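Local coordinates for protein glycosyl hydrolase (Rhizobium leguminosarum bv. trifolii, PDB 5NDX) that is a bacterial orthologue of human alpha-L-iduronidase, a family 39 glycoside hydrolase that probably cleaves O-glycosidic bonds, at residues 435-441 with 498-504; 429-435 with 505-509; 526-532 with 608-614; 371-375 with 519-523. The protein carries 2 engineered substitutions. All blocks are in the same frame, centred on the assembly; numbering follows the deposited sequence.

Contact 1 (435-441 with 498-504); sequences PGRHAIC and ISVVACD. Unlike the reference sequence in segment 435-441: I440 (reference Leu).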
loop_
_atom_site.group_PDB
_atom_site.type_symbol
_atom_site.label_atom_id
_atom_site.label_comp_id
_atom_site.label_asym_id
_atom_site.label_seq_id
_atom_site.Cartn_x
_atom_site.Cartn_y
_atom_site.Cartn_z
ATOM N N PRO A 435 19.942 -20.678 -18.927
ATOM C CA PRO A 435 20.486 -20.015 -20.125
ATOM C C PRO A 435 19.470 -19.696 -21.222
ATOM O O PRO A 435 18.442 -20.337 -21.308
ATOM C CB PRO A 435 21.615 -20.967 -20.562
ATOM C CG PRO A 435 22.128 -21.485 -19.239
ATOM C CD PRO A 435 20.834 -21.773 -18.484
ATOM N N GLY A 436 19.759 -18.644 -21.990
ATOM C CA GLY A 436 18.777 -17.972 -22.844
ATOM C C GLY A 436 18.832 -16.487 -22.546
ATOM O O GLY A 436 19.459 -16.088 -21.567
ATOM N N ARG A 437 18.216 -15.693 -23.407
ATOM C CA ARG A 437 18.189 -14.243 -23.315
ATOM C C ARG A 437 17.426 -13.822 -22.061
ATOM O O ARG A 437 16.340 -14.344 -21.748
ATOM C CB ARG A 437 17.347 -13.585 -24.405
ATOM C CG ARG A 437 17.855 -13.422 -25.799
ATOM C CD ARG A 437 16.626 -13.243 -26.711
ATOM N NE ARG A 437 16.422 -11.890 -27.202
ATOM C CZ ARG A 437 15.244 -11.351 -27.552
ATOM N NH1 ARG A 437 14.092 -11.999 -27.434
ATOM N NH2 ARG A 437 15.214 -10.096 -27.991
ATOM N N HIS A 438 17.923 -12.775 -21.450
ATOM C CA HIS A 438 17.223 -12.109 -20.357
ATOM C C HIS A 438 17.268 -10.633 -20.584
ATOM O O HIS A 438 18.230 -10.097 -21.181
ATOM C CB HIS A 438 17.912 -12.437 -19.045
ATOM C CG HIS A 438 17.736 -13.847 -18.630
ATOM N ND1 HIS A 438 16.777 -14.244 -17.719
ATOM C CD2 HIS A 438 18.374 -14.968 -19.013
ATOM C CE1 HIS A 438 16.855 -15.551 -17.542
ATOM N NE2 HIS A 438 17.802 -16.015 -18.327
ATOM N N ALA A 439 16.273 -9.965 -20.031
ATOM C CA ALA A 439 16.209 -8.503 -20.022
ATOM C C ALA A 439 16.423 -8.014 -18.584
ATOM O O ALA A 439 15.921 -8.624 -17.611
ATOM C CB ALA A 439 14.874 -8.034 -20.544
ATOM N N ILE A 440 17.221 -6.956 -18.466
ATOM C CA ILE A 440 17.522 -6.320 -17.186
ATOM C C ILE A 440 16.801 -4.971 -17.154
ATOM O O ILE A 440 17.081 -4.135 -18.011
ATOM C CB ILE A 440 19.025 -6.123 -17.010
ATOM C CG1 ILE A 440 19.755 -7.465 -17.166
ATOM C CG2 ILE A 440 19.333 -5.504 -15.629
ATOM C CD1 ILE A 440 21.289 -7.302 -17.264
ATOM N N CYS A 441 15.874 -4.792 -16.197
ATOM C CA CYS A 441 15.123 -3.567 -15.986
ATOM C C CYS A 441 15.529 -3.016 -14.635
ATOM O O CYS A 441 15.496 -3.750 -13.649
ATOM C CB CYS A 441 13.587 -3.793 -15.960
ATOM S SG CYS A 441 13.047 -4.856 -17.327
ATOM N N ILE A 498 16.212 -0.411 -20.741
ATOM C CA ILE A 498 16.247 -1.854 -20.507
ATOM C C ILE A 498 17.346 -2.445 -21.409
ATOM O O ILE A 498 17.470 -2.085 -22.569
ATOM C CB ILE A 498 14.856 -2.479 -20.830
ATOM C CG1 ILE A 498 13.819 -2.018 -19.784
ATOM C CG2 ILE A 498 14.916 -4.007 -20.904
ATOM C CD1 ILE A 498 12.384 -2.336 -20.185
ATOM N N SER A 499 18.159 -3.318 -20.867
ATOM C CA SER A 499 19.083 -4.025 -21.716
ATOM C C SER A 499 18.771 -5.527 -21.843
ATOM O O SER A 499 18.311 -6.169 -20.900
ATOM C CB SER A 499 20.506 -3.758 -21.273
ATOM O OG SER A 499 20.721 -3.961 -19.959
ATOM N N VAL A 500 18.980 -6.057 -23.031
ATOM C CA VAL A 500 18.776 -7.463 -23.277
ATOM C C VAL A 500 20.141 -8.133 -23.402
ATOM O O VAL A 500 21.026 -7.678 -24.132
ATOM C CB VAL A 500 17.888 -7.661 -24.547
ATOM C CG1 VAL A 500 17.717 -9.120 -24.904
ATOM C CG2 VAL A 500 16.529 -7.025 -24.344
ATOM N N VAL A 501 20.333 -9.206 -22.670
ATOM C CA VAL A 501 21.652 -9.850 -22.591
ATOM C C VAL A 501 21.465 -11.325 -23.027
ATOM O O VAL A 501 20.548 -12.033 -22.569
ATOM C CB VAL A 501 22.179 -9.797 -21.141
ATOM C CG1 VAL A 501 23.460 -10.584 -21.009
ATOM C CG2 VAL A 501 22.477 -8.343 -20.734
ATOM N N ALA A 502 22.327 -11.771 -23.918
ATOM C CA ALA A 502 22.338 -13.177 -24.351
ATOM C C ALA A 502 23.175 -13.957 -23.357
ATOM O O ALA A 502 24.357 -14.155 -23.604
ATOM C CB ALA A 502 22.934 -13.286 -25.750
ATOM N N CYS A 503 22.574 -14.398 -22.244
ATOM C CA CYS A 503 23.330 -15.042 -21.125
ATOM C C CYS A 503 23.247 -16.588 -21.174
ATOM O O CYS A 503 22.519 -17.259 -20.399
ATOM C CB CYS A 503 22.948 -14.476 -19.741
ATOM S SG CYS A 503 21.465 -15.119 -18.901
ATOM N N ASP A 504 23.957 -17.084 -22.181
ATOM C CA ASP A 504 24.528 -18.435 -22.290
ATOM C C ASP A 504 25.110 -19.096 -21.004
ATOM O O ASP A 504 25.014 -20.303 -20.847
ATOM C CB ASP A 504 25.639 -18.367 -23.345
ATOM C CG ASP A 504 26.566 -17.162 -23.135
ATOM O OD1 ASP A 504 26.103 -16.127 -22.578
ATOM O OD2 ASP A 504 27.759 -17.246 -23.502
#
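H438 and V501 form an antiparallel hydrogen-bonded pair: H438 N donates to V501 O at 2.9 Å, and V501 N to H438 O at 2.7 Å. I440 and S499 repeat the pairing, I440 N lying 2.8 Å from S499 O. On the face these residues share, I440 (leucine in the reference sequence) has CD1 anti to CA (chi2 169°), which carries it across V501 CG2 at 3.8 Å. The opposite face carries A439, whose CB touches I498 CG2 at 4.0 Å, and R437, whose NE lies 3.8 Å from V500 CG1. I498 also sets CG1 against C441 SG at 3.8 Å. Cutting I498 back to an alanine would probably deprive C441 SG and A439 CB of this aliphatic neighbour and open a gap there. Second-shell partners fix the polar ends: R437 NH1 forms a salt bridge with D527, and H438 NE2 bonds to V434 O. G436 has phi 129° and psi 167°, at which a CB would jam against the preceding carbonyl. Strand 493-503 is an outermost strand of the nine-stranded sheet; strand 436-445 lies inside it, its other edge bonded to strand 518-526 through A439 with V525 and C441 with L523.

Contact 2 (429-435 with 505-509); sequences EVSGLVP and EGRIS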
loop_
_atom_site.group_PDB
_atom_site.type_symbol
_atom_site.label_atom_id
_atom_site.label_comp_id
_atom_site.label_asym_id
_atom_site.label_seq_id
_atom_site.Cartn_x
_atom_site.Cartn_y
_atom_site.Cartn_z
ATOM N N GLU A 429 25.774 -8.953 -9.347
ATOM C CA GLU A 429 25.898 -10.136 -10.192
ATOM C C GLU A 429 24.733 -11.065 -9.881
ATOM O O GLU A 429 24.409 -11.289 -8.733
ATOM C CB GLU A 429 27.239 -10.831 -9.913
ATOM C CG GLU A 429 28.393 -9.917 -10.327
ATOM C CD GLU A 429 29.802 -10.438 -10.073
ATOM O OE1 GLU A 429 29.943 -11.604 -9.674
ATOM O OE2 GLU A 429 30.781 -9.679 -10.298
ATOM N N VAL A 430 24.088 -11.579 -10.903
ATOM C CA VAL A 430 23.042 -12.560 -10.697
ATOM C C VAL A 430 23.494 -13.808 -11.482
ATOM O O VAL A 430 23.725 -13.726 -12.678
ATOM C CB VAL A 430 21.678 -12.107 -11.209
ATOM C CG1 VAL A 430 20.630 -13.194 -10.952
ATOM C CG2 VAL A 430 21.237 -10.818 -10.544
ATOM N N SER A 431 23.598 -14.932 -10.796
ATOM C CA SER A 431 23.974 -16.194 -11.417
ATOM C C SER A 431 22.874 -17.226 -11.238
ATOM O O SER A 431 21.850 -16.975 -10.624
ATOM C CB SER A 431 25.284 -16.703 -10.788
ATOM O OG SER A 431 25.086 -16.938 -9.422
ATOM N N GLY A 432 23.094 -18.400 -11.813
ATOM C CA GLY A 432 22.163 -19.528 -11.675
ATOM C C GLY A 432 20.917 -19.338 -12.494
ATOM O O GLY A 432 19.905 -19.904 -12.170
ATOM N N LEU A 433 20.953 -18.503 -13.534
ATOM C CA LEU A 433 19.733 -18.271 -14.328
ATOM C C LEU A 433 19.690 -19.405 -15.352
ATOM O O LEU A 433 20.729 -19.956 -15.676
ATOM C CB LEU A 433 19.810 -16.952 -15.102
ATOM C CG LEU A 433 19.812 -15.645 -14.270
ATOM C CD1 LEU A 433 20.289 -14.489 -15.133
ATOM C CD2 LEU A 433 18.460 -15.397 -13.676
ATOM N N VAL A 434 18.530 -19.672 -15.918
ATOM C CA VAL A 434 18.422 -20.646 -17.002
ATOM C C VAL A 434 18.970 -20.021 -18.275
ATOM O O VAL A 434 18.502 -18.951 -18.682
ATOM C CB VAL A 434 16.964 -21.040 -17.269
ATOM C CG1 VAL A 434 16.890 -21.999 -18.476
ATOM C CG2 VAL A 434 16.361 -21.637 -16.004
ATOM N N PRO A 435 19.942 -20.678 -18.927
ATOM C CA PRO A 435 20.486 -20.015 -20.125
ATOM C C PRO A 435 19.470 -19.696 -21.222
ATOM O O PRO A 435 18.442 -20.337 -21.308
ATOM C CB PRO A 435 21.615 -20.967 -20.562
ATOM C CG PRO A 435 22.128 -21.485 -19.239
ATOM C CD PRO A 435 20.834 -21.773 -18.484
ATOM N N GLU A 505 25.716 -18.315 -20.108
ATOM C CA GLU A 505 26.289 -18.832 -18.856
ATOM C C GLU A 505 25.301 -18.725 -17.662
ATOM O O GLU A 505 25.622 -19.094 -16.536
ATOM C CB GLU A 505 27.564 -18.050 -18.566
ATOM C CG GLU A 505 28.585 -18.762 -17.699
ATOM C CD GLU A 505 29.637 -17.794 -17.149
ATOM O OE1 GLU A 505 29.919 -17.826 -15.918
ATOM O OE2 GLU A 505 30.165 -16.990 -17.960
ATOM N N GLY A 506 24.091 -18.224 -17.901
ATOM C CA GLY A 506 23.163 -17.932 -16.827
ATOM C C GLY A 506 23.596 -16.864 -15.806
ATOM O O GLY A 506 23.169 -16.914 -14.665
ATOM N N ARG A 507 24.440 -15.924 -16.209
ATOM C CA ARG A 507 24.925 -14.818 -15.343
ATOM C C ARG A 507 24.593 -13.494 -15.974
ATOM O O ARG A 507 24.666 -13.354 -17.181
ATOM C CB ARG A 507 26.440 -14.831 -15.185
ATOM C CG ARG A 507 26.922 -16.040 -14.456
ATOM C CD ARG A 507 28.338 -15.902 -13.904
ATOM N NE ARG A 507 28.566 -17.047 -12.997
ATOM C CZ ARG A 507 28.688 -16.999 -11.655
ATOM N NH1 ARG A 507 28.869 -18.139 -10.970
ATOM N NH2 ARG A 507 28.661 -15.837 -10.976
ATOM N N ILE A 508 24.252 -12.508 -15.166
ATOM C CA ILE A 508 24.281 -11.116 -15.643
ATOM C C ILE A 508 25.002 -10.294 -14.586
ATOM O O ILE A 508 25.184 -10.729 -13.466
ATOM C CB ILE A 508 22.899 -10.515 -15.960
ATOM C CG1 ILE A 508 22.025 -10.374 -14.711
ATOM C CG2 ILE A 508 22.173 -11.314 -17.027
ATOM C CD1 ILE A 508 22.210 -9.075 -13.938
ATOM N N SER A 509 25.427 -9.109 -14.957
ATOM C CA SER A 509 25.976 -8.196 -13.997
ATOM C C SER A 509 25.766 -6.769 -14.447
ATOM O O SER A 509 25.649 -6.510 -15.652
ATOM C CB SER A 509 27.470 -8.499 -13.751
ATOM O OG SER A 509 28.282 -8.186 -14.886
HETATM O O HOH W 1 25.183 -19.126 -13.590
#
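V430 and I508 lie side by side, their backbones joined by two hydrogen bonds, V430 N to I508 O and I508 N to V430 O at 2.8 Å. I508 sets CG1 between its backbone N and carbonyl carbon (chi1 66°), and chi2 (87°) then turns CD1 to 3.9 Å from V430 CG2, while its other branch, CG2, meets L433 CD1 at 4.1 Å. Branched aliphatic residues suit this buried face, which V524 and I440 also line. The pair marks the edge of the beta-sandwich domain: strand 422-431 is the inner partner, bonded also to strand 4-10, and strand 508-516 is outermost. Beyond it the pairing gives way to loop, where L433 N bonds to G506 O at 3.0 Å. A CB on G506 would probably run into L433 O, and its positive phi also suits glycine. Water 1 accepts from G432 N and donates to E505 O. The R507 chain runs extended from CG to NE, laying its guanidinium flat under S431 CB, 3.4 Å above the centre of the plane; R507 NE makes a salt bridge to E505 OE1 at 3.3 Å. E429 sets CG against S509 CB, 3.8 Å away, while its carboxylate pairs with R6 and R427.

Contact 3 (526-532 with 608-614); sequences PDVGVPP and DAFGRRS. With SO4 (sulfate ion), chain G.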
loop_
_atom_site.group_PDB
_atom_site.type_symbol
_atom_site.label_atom_id
_atom_site.label_comp_id
_atom_site.label_asym_id
_atom_site.label_seq_id
_atom_site.Cartn_x
_atom_site.Cartn_y
_atom_site.Cartn_z
ATOM N N PRO A 526 13.336 -13.816 -18.088
ATOM C CA PRO A 526 13.620 -14.607 -19.271
ATOM C C PRO A 526 12.712 -14.228 -20.430
ATOM O O PRO A 526 11.741 -13.535 -20.256
ATOM C CB PRO A 526 13.351 -16.042 -18.813
ATOM C CG PRO A 526 12.269 -15.882 -17.789
ATOM C CD PRO A 526 12.663 -14.612 -17.046
ATOM N N ASP A 527 13.083 -14.654 -21.623
ATOM C CA ASP A 527 12.308 -14.438 -22.830
ATOM C C ASP A 527 11.301 -15.613 -22.974
ATOM O O ASP A 527 11.708 -16.739 -23.168
ATOM C CB ASP A 527 13.260 -14.372 -24.027
ATOM C CG ASP A 527 12.548 -14.148 -25.345
ATOM O OD1 ASP A 527 11.333 -13.968 -25.382
ATOM O OD2 ASP A 527 13.229 -14.164 -26.374
ATOM N N VAL A 528 10.003 -15.368 -22.827
ATOM C CA VAL A 528 9.052 -16.477 -22.969
ATOM C C VAL A 528 8.750 -16.776 -24.464
ATOM O O VAL A 528 8.000 -17.635 -24.731
ATOM C CB VAL A 528 7.748 -16.261 -22.188
ATOM C CG1 VAL A 528 8.051 -16.033 -20.709
ATOM C CG2 VAL A 528 6.894 -15.109 -22.778
ATOM N N GLY A 529 9.274 -16.007 -25.402
ATOM C CA GLY A 529 9.146 -16.339 -26.788
ATOM C C GLY A 529 7.995 -15.708 -27.544
ATOM O O GLY A 529 7.986 -15.789 -28.760
ATOM N N VAL A 530 7.035 -15.080 -26.852
ATOM C CA VAL A 530 5.838 -14.501 -27.495
ATOM C C VAL A 530 5.557 -13.121 -26.888
ATOM O O VAL A 530 6.054 -12.827 -25.809
ATOM C CB VAL A 530 4.589 -15.409 -27.280
ATOM C CG1 VAL A 530 4.765 -16.736 -28.003
ATOM C CG2 VAL A 530 4.333 -15.722 -25.827
ATOM N N PRO A 531 4.738 -12.299 -27.551
ATOM C CA PRO A 531 4.378 -11.036 -26.952
ATOM C C PRO A 531 3.552 -11.233 -25.694
ATOM O O PRO A 531 3.017 -12.293 -25.469
ATOM C CB PRO A 531 3.550 -10.328 -28.049
ATOM C CG PRO A 531 3.825 -11.097 -29.305
ATOM C CD PRO A 531 4.037 -12.504 -28.841
ATOM N N PRO A 532 3.521 -10.231 -24.828
ATOM C CA PRO A 532 2.740 -10.324 -23.607
ATOM C C PRO A 532 1.224 -10.290 -23.898
ATOM O O PRO A 532 0.795 -9.777 -24.944
ATOM C CB PRO A 532 3.126 -9.044 -22.882
ATOM C CG PRO A 532 3.321 -8.086 -23.983
ATOM C CD PRO A 532 3.966 -8.861 -25.097
ATOM N N ASP A 608 6.494 -5.930 -23.158
ATOM C CA ASP A 608 7.364 -6.693 -22.323
ATOM C C ASP A 608 8.752 -6.048 -22.353
ATOM O O ASP A 608 9.007 -5.096 -23.108
ATOM C CB ASP A 608 7.378 -8.168 -22.693
ATOM C CG ASP A 608 7.978 -8.463 -24.066
ATOM O OD1 ASP A 608 8.689 -7.620 -24.644
ATOM O OD2 ASP A 608 7.711 -9.594 -24.550
ATOM N N ALA A 609 9.653 -6.599 -21.573
ATOM C CA ALA A 609 10.983 -6.004 -21.468
ATOM C C ALA A 609 11.843 -6.244 -22.728
ATOM O O ALA A 609 12.878 -5.611 -22.893
ATOM C CB ALA A 609 11.671 -6.508 -20.205
ATOM N N PHE A 610 11.387 -7.103 -23.648
ATOM C CA PHE A 610 12.071 -7.303 -24.909
ATOM C C PHE A 610 11.544 -6.351 -25.992
ATOM O O PHE A 610 11.868 -6.524 -27.121
ATOM C CB PHE A 610 11.997 -8.785 -25.314
ATOM C CG PHE A 610 12.578 -9.682 -24.274
ATOM C CD1 PHE A 610 11.825 -10.081 -23.195
ATOM C CD2 PHE A 610 13.914 -10.032 -24.311
ATOM C CE1 PHE A 610 12.363 -10.862 -22.199
ATOM C CE2 PHE A 610 14.468 -10.797 -23.298
ATOM C CZ PHE A 610 13.690 -11.202 -22.247
ATOM N N GLY A 611 10.739 -5.351 -25.633
ATOM C CA GLY A 611 10.143 -4.439 -26.581
ATOM C C GLY A 611 8.910 -4.952 -27.352
ATOM O O GLY A 611 8.409 -4.242 -28.183
ATOM N N ARG A 612 8.394 -6.145 -27.073
ATOM C CA ARG A 612 7.247 -6.624 -27.842
ATOM C C ARG A 612 5.923 -6.077 -27.295
ATOM O O ARG A 612 5.687 -6.123 -26.102
ATOM C CB ARG A 612 7.213 -8.145 -27.870
ATOM C CG ARG A 612 8.446 -8.742 -28.545
ATOM C CD ARG A 612 8.475 -10.262 -28.428
ATOM N NE ARG A 612 8.647 -10.648 -27.016
ATOM C CZ ARG A 612 9.371 -11.673 -26.573
ATOM N NH1 ARG A 612 10.031 -12.465 -27.393
ATOM N NH2 ARG A 612 9.392 -11.939 -25.278
ATOM N N ARG A 613 5.086 -5.582 -28.185
ATOM C CA ARG A 613 3.750 -5.096 -27.868
ATOM C C ARG A 613 2.761 -6.221 -27.831
ATOM O O ARG A 613 2.858 -7.136 -28.615
ATOM C CB ARG A 613 3.273 -4.073 -28.895
ATOM C CG ARG A 613 2.191 -3.180 -28.308
ATOM C CD ARG A 613 1.565 -2.139 -29.256
ATOM N NE ARG A 613 1.027 -2.563 -30.555
ATOM C CZ ARG A 613 0.114 -3.501 -30.793
ATOM N NH1 ARG A 613 -0.380 -4.256 -29.833
ATOM N NH2 ARG A 613 -0.281 -3.726 -32.036
ATOM N N SER A 614 1.793 -6.158 -26.926
ATOM C CA SER A 614 0.704 -7.144 -26.915
ATOM C C SER A 614 0.022 -6.975 -28.263
ATOM O O SER A 614 -0.308 -5.844 -28.622
ATOM C CB SER A 614 -0.296 -6.914 -25.787
ATOM O OG SER A 614 -0.709 -5.565 -25.726
HETATM S S SO4 G . 5.013 -1.753 -32.220
HETATM O O1 SO4 G . 5.983 -1.745 -33.344
HETATM O O2 SO4 G . 5.521 -2.627 -31.140
HETATM O O3 SO4 G . 4.841 -0.374 -31.709
HETATM O O4 SO4 G . 3.704 -2.268 -32.689
HETATM O O HOH W 2 6.201 -11.457 -23.457
#
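The guanidinium of R612 has V530 O over one face, 3.3 Å above its plane, and F610 CB over the opposite one, while one oxygen from each of two carboxylates sits at its edge, in its plane. D527 OD1 takes the end, 2.8 Å from both R612 NH1 and R612 NH2. D608 OD2 takes the side, 2.8 Å from R612 NE and a little farther from R612 NH2. The carboxylate of D527 is turned 45° from the guanidinium plane. The F610 ring has D527 CB over one face, 4.0 Å from its centroid, a CH-pi contact. The backbone sets that methylene on the ring, and D527 CG, anti to the backbone N (chi1 -180°), directs the carboxylate onward to the arginine. A bend at chi3 (-66°) carries the R612 head to both acids. D527 OD1 also accepts from G529 N, an Asx turn, and D608 OD1 from R612 N at 2.9 Å. Water 2 donates to V530 O and to D608 OD2. Further along, the P532 ring packs by CD on R612 O at 3.4 Å, and P531 CB on R613 O; prolines suit a segment that offers carbon here and needs few donors. R613 NE makes a weak bond to a sulfate, probably from the crystallisation liquor. The linker 526-532, leading from the beta-sandwich into the C-terminal beta domain, is clasped by loop 608-614 of that domain. With R437 pairing to D527 OD2, two arginines and two aspartates alternate in one network, so the acids are likely to stay ionised and the charges probably hold the two loops together.

Contact 4 (371-375 with 519-523); sequences LLATL and LTQVL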
loop_
_atom_site.group_PDB
_atom_site.type_symbol
_atom_site.label_atom_id
_atom_site.label_comp_id
_atom_site.label_asym_id
_atom_site.label_seq_id
_atom_site.Cartn_x
_atom_site.Cartn_y
_atom_site.Cartn_z
ATOM N N LEU A 371 7.268 -0.694 -6.741
ATOM C CA LEU A 371 8.474 -1.437 -6.887
ATOM C C LEU A 371 8.454 -2.713 -6.085
ATOM O O LEU A 371 8.799 -3.772 -6.601
ATOM C CB LEU A 371 9.723 -0.607 -6.538
ATOM C CG LEU A 371 10.348 0.182 -7.686
ATOM C CD1 LEU A 371 9.392 1.132 -8.309
ATOM C CD2 LEU A 371 11.543 0.994 -7.210
ATOM N N LEU A 372 8.107 -2.606 -4.821
ATOM C CA LEU A 372 8.075 -3.780 -3.937
ATOM C C LEU A 372 7.051 -4.866 -4.412
ATOM O O LEU A 372 7.245 -6.072 -4.159
ATOM C CB LEU A 372 7.773 -3.357 -2.491
ATOM C CG LEU A 372 8.823 -2.496 -1.792
ATOM C CD1 LEU A 372 8.265 -1.841 -0.551
ATOM C CD2 LEU A 372 9.985 -3.349 -1.389
ATOM N N ALA A 373 6.010 -4.430 -5.121
ATOM C CA ALA A 373 4.964 -5.314 -5.591
ATOM C C ALA A 373 5.502 -6.300 -6.617
ATOM O O ALA A 373 4.896 -7.335 -6.781
ATOM C CB ALA A 373 3.844 -4.516 -6.217
ATOM N N THR A 374 6.624 -5.972 -7.281
ATOM C CA THR A 374 7.251 -6.858 -8.265
ATOM C C THR A 374 8.038 -8.004 -7.711
ATOM O O THR A 374 8.576 -8.786 -8.494
ATOM C CB THR A 374 8.208 -6.086 -9.215
ATOM O OG1 THR A 374 9.390 -5.634 -8.499
ATOM C CG2 THR A 374 7.487 -4.910 -9.828
ATOM N N LEU A 375 8.184 -8.098 -6.390
ATOM C CA LEU A 375 8.989 -9.141 -5.822
ATOM C C LEU A 375 8.354 -10.518 -6.044
ATOM O O LEU A 375 7.157 -10.644 -6.228
ATOM C CB LEU A 375 9.245 -8.892 -4.347
ATOM C CG LEU A 375 10.259 -7.769 -4.035
ATOM C CD1 LEU A 375 10.151 -7.267 -2.601
ATOM C CD2 LEU A 375 11.666 -8.229 -4.337
ATOM N N LEU A 519 15.743 3.680 -3.446
ATOM C CA LEU A 519 15.223 2.335 -3.627
ATOM C C LEU A 519 15.426 1.993 -5.087
ATOM O O LEU A 519 15.011 2.750 -5.953
ATOM C CB LEU A 519 13.720 2.281 -3.300
ATOM C CG LEU A 519 13.073 0.901 -3.417
ATOM C CD1 LEU A 519 13.724 -0.122 -2.477
ATOM C CD2 LEU A 519 11.555 0.990 -3.100
ATOM N N THR A 520 16.044 0.867 -5.344
ATOM C CA THR A 520 16.272 0.379 -6.689
ATOM C C THR A 520 15.581 -0.994 -6.827
ATOM O O THR A 520 15.735 -1.853 -5.966
ATOM C CB THR A 520 17.752 0.167 -6.966
ATOM O OG1 THR A 520 18.488 1.349 -6.674
ATOM C CG2 THR A 520 18.036 -0.194 -8.416
ATOM N N GLN A 521 14.869 -1.212 -7.929
ATOM C CA GLN A 521 14.322 -2.564 -8.217
ATOM C C GLN A 521 15.017 -3.089 -9.469
ATOM O O GLN A 521 15.056 -2.406 -10.497
ATOM C CB GLN A 521 12.808 -2.493 -8.400
ATOM C CG GLN A 521 12.110 -3.819 -8.224
ATOM C CD GLN A 521 12.092 -4.264 -6.798
ATOM O OE1 GLN A 521 12.178 -3.447 -5.859
ATOM N NE2 GLN A 521 11.961 -5.572 -6.595
ATOM N N VAL A 522 15.649 -4.258 -9.349
ATOM C CA VAL A 522 16.319 -4.899 -10.463
ATOM C C VAL A 522 15.460 -6.133 -10.860
ATOM O O VAL A 522 15.245 -7.038 -10.046
ATOM C CB VAL A 522 17.699 -5.369 -10.041
ATOM C CG1 VAL A 522 18.431 -6.006 -11.232
ATOM C CG2 VAL A 522 18.506 -4.186 -9.418
ATOM N N LEU A 523 14.986 -6.151 -12.096
ATOM C CA LEU A 523 14.230 -7.252 -12.638
ATOM C C LEU A 523 15.077 -7.854 -13.721
ATOM O O LEU A 523 15.570 -7.121 -14.598
ATOM C CB LEU A 523 12.920 -6.761 -13.245
ATOM C CG LEU A 523 12.000 -5.973 -12.297
ATOM C CD1 LEU A 523 10.804 -5.360 -13.039
ATOM C CD2 LEU A 523 11.523 -6.850 -11.197
#
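The closest backbones are those of L371 and Q521, whose CA atoms lie 6.1 Å apart where the chain of helix 364-372 runs on through a type I turn, L372 to L375, against strand 518-526. This is a helix packed on a sheet: the helix follows the strands of the TIM barrel, and the strand is an inner one of the beta-sandwich, bonded to strands 436-445 and 407-413. L371 slides past Q521 in the opposite direction, its CG 3.7 Å from Q521 CB, and its CD2 reaches L519 CG at 4.1 Å. Leucines suit a patch this buried, which I445 and P492 extend. Q521 is the polar exception. Its CG is anti to the backbone N (chi1 -160°) and the chain then bends at chi2 (71°), which turns the amide back beside the helix segment, where Q521 CD lies 3.3 Å from L371 O. The amide is satisfied on strand 407-413, OE1 by S410 and NE2 by S408. A leucine in place of Q521 would probably leave S410 and S408 each without its amide partner, in a buried place. The turn has its own anchor: T374 OG1 donates to L371 O at 2.7 Å, nearly straight out from the carbonyl, and T374 N reaches the same oxygen at 3.2 Å. Threonine suits this spot: its hydroxyl also bonds S408, and its CB lies against L523 CD2, which is 3.6 Å from T374 OG1. L375 crosses Q521 at about a right angle, and its CD2 rests 3.5 Å from Q521 NE2.

Contacts 1 and 2 have the nearest centres, 9 Å apart, with a shared P435 and I440 CD1 packed 3.8 Å from I508 CB; contact 1 is nested inside the loop that contact 2 closes, and both are nested inside that of contact 4. Contact 3 joins contact 1 through the salt bridge of R437 NH1 to D527 OD2 at 2.6 Å, and adjoins contact 4 in the sequence at 523-526. Contact 4 meets contact 1 where C441 N probably bonds L523 O. Contacts 2 and 3 do not touch. All four lie away from the ligand pocket; the side chain of L375 is about 12 Å from a bound coumarinyl uronide, the pocket ligand.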